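Local coordinates for peptide synthase (Silicibacter pomeroyi DSS-3, PDB 2QTP), which is of unknown function but adopts a variant of the Bacillus chorismate mutase fold and may have a role in amino-acid metabolism, at residues 150-155 with 164-169. Residues are numbered along the deposited sequence; the frame is centred on the assembly and turned at random.
Sequences IEVRLN and MVAVAV
Ile150, Val152 and Leu154 face Ala168, Ala166 and Met164 across two layers of sheet. The short strand axes pass 9.4 Å apart and run roughly antiparallel, at 149°. The backbones come closest at the Ile150 end, CA to CA 7.7 Å from Ala168, consistent with the small side chain of Ala168. There CG2 of Ile150 meets CB of Ala168 at 3.8 Å; with CG1 anti to the backbone N (chi1 178°), the longer ethyl arm takes no part in this touch. CG2 of Val152 touches two partners, CE of Met164 at 4.3 Å and CB of Ala166 at 4.4 Å. Selenomethionine Met164 spans the widest gap, its CA 8.9 Å from CA of Leu154: its chain, extended through chi1 and chi2, bends at chi3 (70°), turning CE toward Val152 while SE lies 4.0 Å from CD1 of Leu154, whose side chain it crosses at a slant. Val31, Val33 and Val35 of the larger sheet and Leu131 and Val133 beside strand 148-152 close in on this apolar interface. Strand 162-171 thus lies between helix 49-70 and the two-stranded antiparallel sheet of 131-135 and 148-152. Without hydrogen bond or charge across the gap, packing of aliphatic groups and the selenium-bearing chain holds the segments, buried except at partly exposed Leu154.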
ATOM      1  N   ILE A 150      -9.530   0.926   0.583  1.00 71.96           N
ATOM      2  CA  ILE A 150      -9.517  -0.481   0.914  1.00 69.57           C
ATOM      3  C   ILE A 150      -8.644  -0.658   2.156  1.00 67.81           C
ATOM      4  O   ILE A 150      -7.593  -0.030   2.281  1.00 66.11           O
ATOM      5  CB  ILE A 150      -9.080  -1.367  -0.307  1.00 71.37           C
ATOM      6  CG1 ILE A 150      -9.029  -2.869   0.088  1.00 72.93           C
ATOM      7  CG2 ILE A 150      -7.744  -0.861  -0.913  1.00 65.24           C
ATOM      8  CD1 ILE A 150      -9.176  -3.891  -1.122  1.00 70.23           C
ATOM      9  N   GLU A 151      -9.099  -1.483   3.082  1.00 65.74           N
ATOM     10  CA  GLU A 151      -8.377  -1.750   4.310  1.00 65.05           C
ATOM     11  C   GLU A 151      -7.486  -2.934   4.142  1.00 65.61           C
ATOM     12  O   GLU A 151      -7.866  -3.940   3.530  1.00 70.35           O
ATOM     13  CB  GLU A 151      -9.359  -1.971   5.445  1.00 63.91           C
ATOM     14  CG  GLU A 151     -10.138  -0.712   5.726  1.00 68.63           C
ATOM     15  CD  GLU A 151     -11.101  -0.807   6.878  1.00 71.54           C
ATOM     16  OE1 GLU A 151     -11.268  -1.875   7.430  1.00 70.64           O
ATOM     17  OE2 GLU A 151     -11.702   0.207   7.253  1.00 82.15           O
ATOM     18  N   VAL A 152      -6.284  -2.838   4.686  1.00 66.86           N
ATOM     19  CA  VAL A 152      -5.368  -3.960   4.705  1.00 67.37           C
ATOM     20  C   VAL A 152      -4.791  -4.113   6.093  1.00 68.01           C
ATOM     21  O   VAL A 152      -4.677  -3.146   6.850  1.00 66.43           O
ATOM     22  CB  VAL A 152      -4.179  -3.804   3.690  1.00 73.69           C
ATOM     23  CG1 VAL A 152      -4.681  -3.557   2.309  1.00 78.68           C
ATOM     24  CG2 VAL A 152      -3.249  -2.679   4.065  1.00 71.62           C
ATOM     25  N   ARG A 153      -4.473  -5.354   6.447  1.00 68.16           N
ATOM     26  CA  ARG A 153      -3.705  -5.619   7.655  1.00 65.70           C
ATOM     27  C   ARG A 153      -2.951  -6.893   7.528  1.00 66.32           C
ATOM     28  O   ARG A 153      -3.267  -7.695   6.691  1.00 70.24           O
ATOM     29  CB  ARG A 153      -4.546  -5.618   8.912  1.00 64.64           C
ATOM     30  CG  ARG A 153      -5.517  -6.704   9.052  1.00 69.00           C
ATOM     31  CD  ARG A 153      -5.821  -6.908  10.563  1.00 72.85           C
ATOM     32  NE  ARG A 153      -5.903  -8.323  10.708  1.00 77.33           N
ATOM     33  CZ  ARG A 153      -5.405  -9.041  11.686  1.00 75.74           C
ATOM     34  NH1 ARG A 153      -4.804  -8.528  12.744  1.00 76.41           N
ATOM     35  NH2 ARG A 153      -5.571 -10.332  11.594  1.00 81.39           N
ATOM     36  N   LEU A 154      -1.906  -7.046   8.318  1.00 68.33           N
ATOM     37  CA  LEU A 154      -1.204  -8.318   8.425  1.00 68.80           C
ATOM     38  C   LEU A 154      -1.036  -8.539   9.932  1.00 68.96           C
ATOM     39  O   LEU A 154      -0.605  -7.610  10.649  1.00 67.81           O
ATOM     40  CB  LEU A 154       0.145  -8.244   7.721  1.00 68.09           C
ATOM     41  CG  LEU A 154       0.132  -8.188   6.198  1.00 69.69           C
ATOM     42  CD1 LEU A 154       1.549  -7.852   5.664  1.00 65.93           C
ATOM     43  CD2 LEU A 154      -0.409  -9.488   5.611  1.00 73.99           C
ATOM     44  N   ASN A 155      -1.348  -9.755  10.393  1.00 65.93           N
ATOM     45  CA  ASN A 155      -1.341 -10.082  11.805  1.00 67.61           C
ATOM     46  C   ASN A 155      -0.015  -9.769  12.483  1.00 67.32           C
ATOM     47  O   ASN A 155       0.004  -9.384  13.642  1.00 65.09           O
ATOM     48  CB  ASN A 155      -1.754 -11.563  12.060  1.00 69.31           C
ATOM     49  CG  ASN A 155      -0.643 -12.557  11.708  1.00 77.60           C
ATOM     50  OD1 ASN A 155      -0.139 -12.568  10.577  1.00 81.44           O
ATOM     51  ND2 ASN A 155      -0.225 -13.370  12.695  1.00 72.08           N
HETATM   52  N   MSE A 164       5.247  -1.110   6.605  1.00 66.80           N
HETATM   53  CA  MSE A 164       4.281  -1.847   5.791  1.00 64.78           C
HETATM   54  C   MSE A 164       3.802  -0.850   4.727  1.00 65.41           C
HETATM   55  O   MSE A 164       3.235   0.192   5.041  1.00 64.28           O
HETATM   56  CB  MSE A 164       3.119  -2.379   6.650  1.00 68.39           C
HETATM   57  CG  MSE A 164       2.220  -3.315   5.943  1.00 65.84           C
HETATM   58 SE   MSE A 164       0.818  -4.092   6.941  0.75 63.87          SE
HETATM   59  CE  MSE A 164      -0.354  -2.504   7.208  1.00 63.06           C
ATOM     60  N   VAL A 165       4.110  -1.138   3.474  1.00 65.09           N
ATOM     61  CA  VAL A 165       3.794  -0.244   2.357  1.00 65.77           C
ATOM     62  C   VAL A 165       2.735  -0.922   1.465  1.00 64.27           C
ATOM     63  O   VAL A 165       2.855  -2.080   1.189  1.00 63.83           O
ATOM     64  CB  VAL A 165       5.084  -0.014   1.532  1.00 67.23           C
ATOM     65  CG1 VAL A 165       4.839   1.018   0.424  1.00 66.45           C
ATOM     66  CG2 VAL A 165       6.249   0.383   2.484  1.00 63.23           C
ATOM     67  N   ALA A 166       1.745  -0.177   0.997  1.00 64.32           N
ATOM     68  CA  ALA A 166       0.665  -0.683   0.181  1.00 63.35           C
ATOM     69  C   ALA A 166       0.394   0.178  -1.056  1.00 62.86           C
ATOM     70  O   ALA A 166       0.478   1.410  -1.017  1.00 63.21           O
ATOM     71  CB  ALA A 166      -0.641  -0.795   1.034  1.00 61.59           C
ATOM     72  N   VAL A 167       0.073  -0.501  -2.163  1.00 64.06           N
ATOM     73  CA  VAL A 167      -0.424   0.123  -3.397  1.00 59.95           C
ATOM     74  C   VAL A 167      -1.746  -0.569  -3.771  1.00 63.88           C
ATOM     75  O   VAL A 167      -1.846  -1.811  -3.743  1.00 60.92           O
ATOM     76  CB  VAL A 167       0.600  -0.010  -4.539  1.00 64.82           C
ATOM     77  CG1 VAL A 167      -0.016   0.404  -5.873  1.00 58.31           C
ATOM     78  CG2 VAL A 167       1.919   0.798  -4.196  1.00 56.06           C
ATOM     79  N   ALA A 168      -2.762   0.224  -4.107  1.00 61.70           N
ATOM     80  CA  ALA A 168      -4.077  -0.296  -4.472  1.00 60.42           C
ATOM     81  C   ALA A 168      -4.479   0.246  -5.838  1.00 62.88           C
ATOM     82  O   ALA A 168      -4.053   1.339  -6.223  1.00 61.18           O
ATOM     83  CB  ALA A 168      -5.108   0.109  -3.431  1.00 59.72           C
ATOM     84  N   VAL A 169      -5.287  -0.541  -6.546  1.00 61.90           N
ATOM     85  CA  VAL A 169      -5.824  -0.241  -7.861  1.00 64.48           C
ATOM     86  C   VAL A 169      -7.252  -0.810  -7.895  1.00 64.76           C
ATOM     87  O   VAL A 169      -7.531  -1.825  -7.251  1.00 65.36           O
ATOM     88  CB  VAL A 169      -4.960  -0.905  -8.990  1.00 65.35           C
ATOM     89  CG1 VAL A 169      -5.462  -0.506 -10.360  1.00 69.34           C
ATOM     90  CG2 VAL A 169      -3.477  -0.504  -8.859  1.00 66.11           C
TER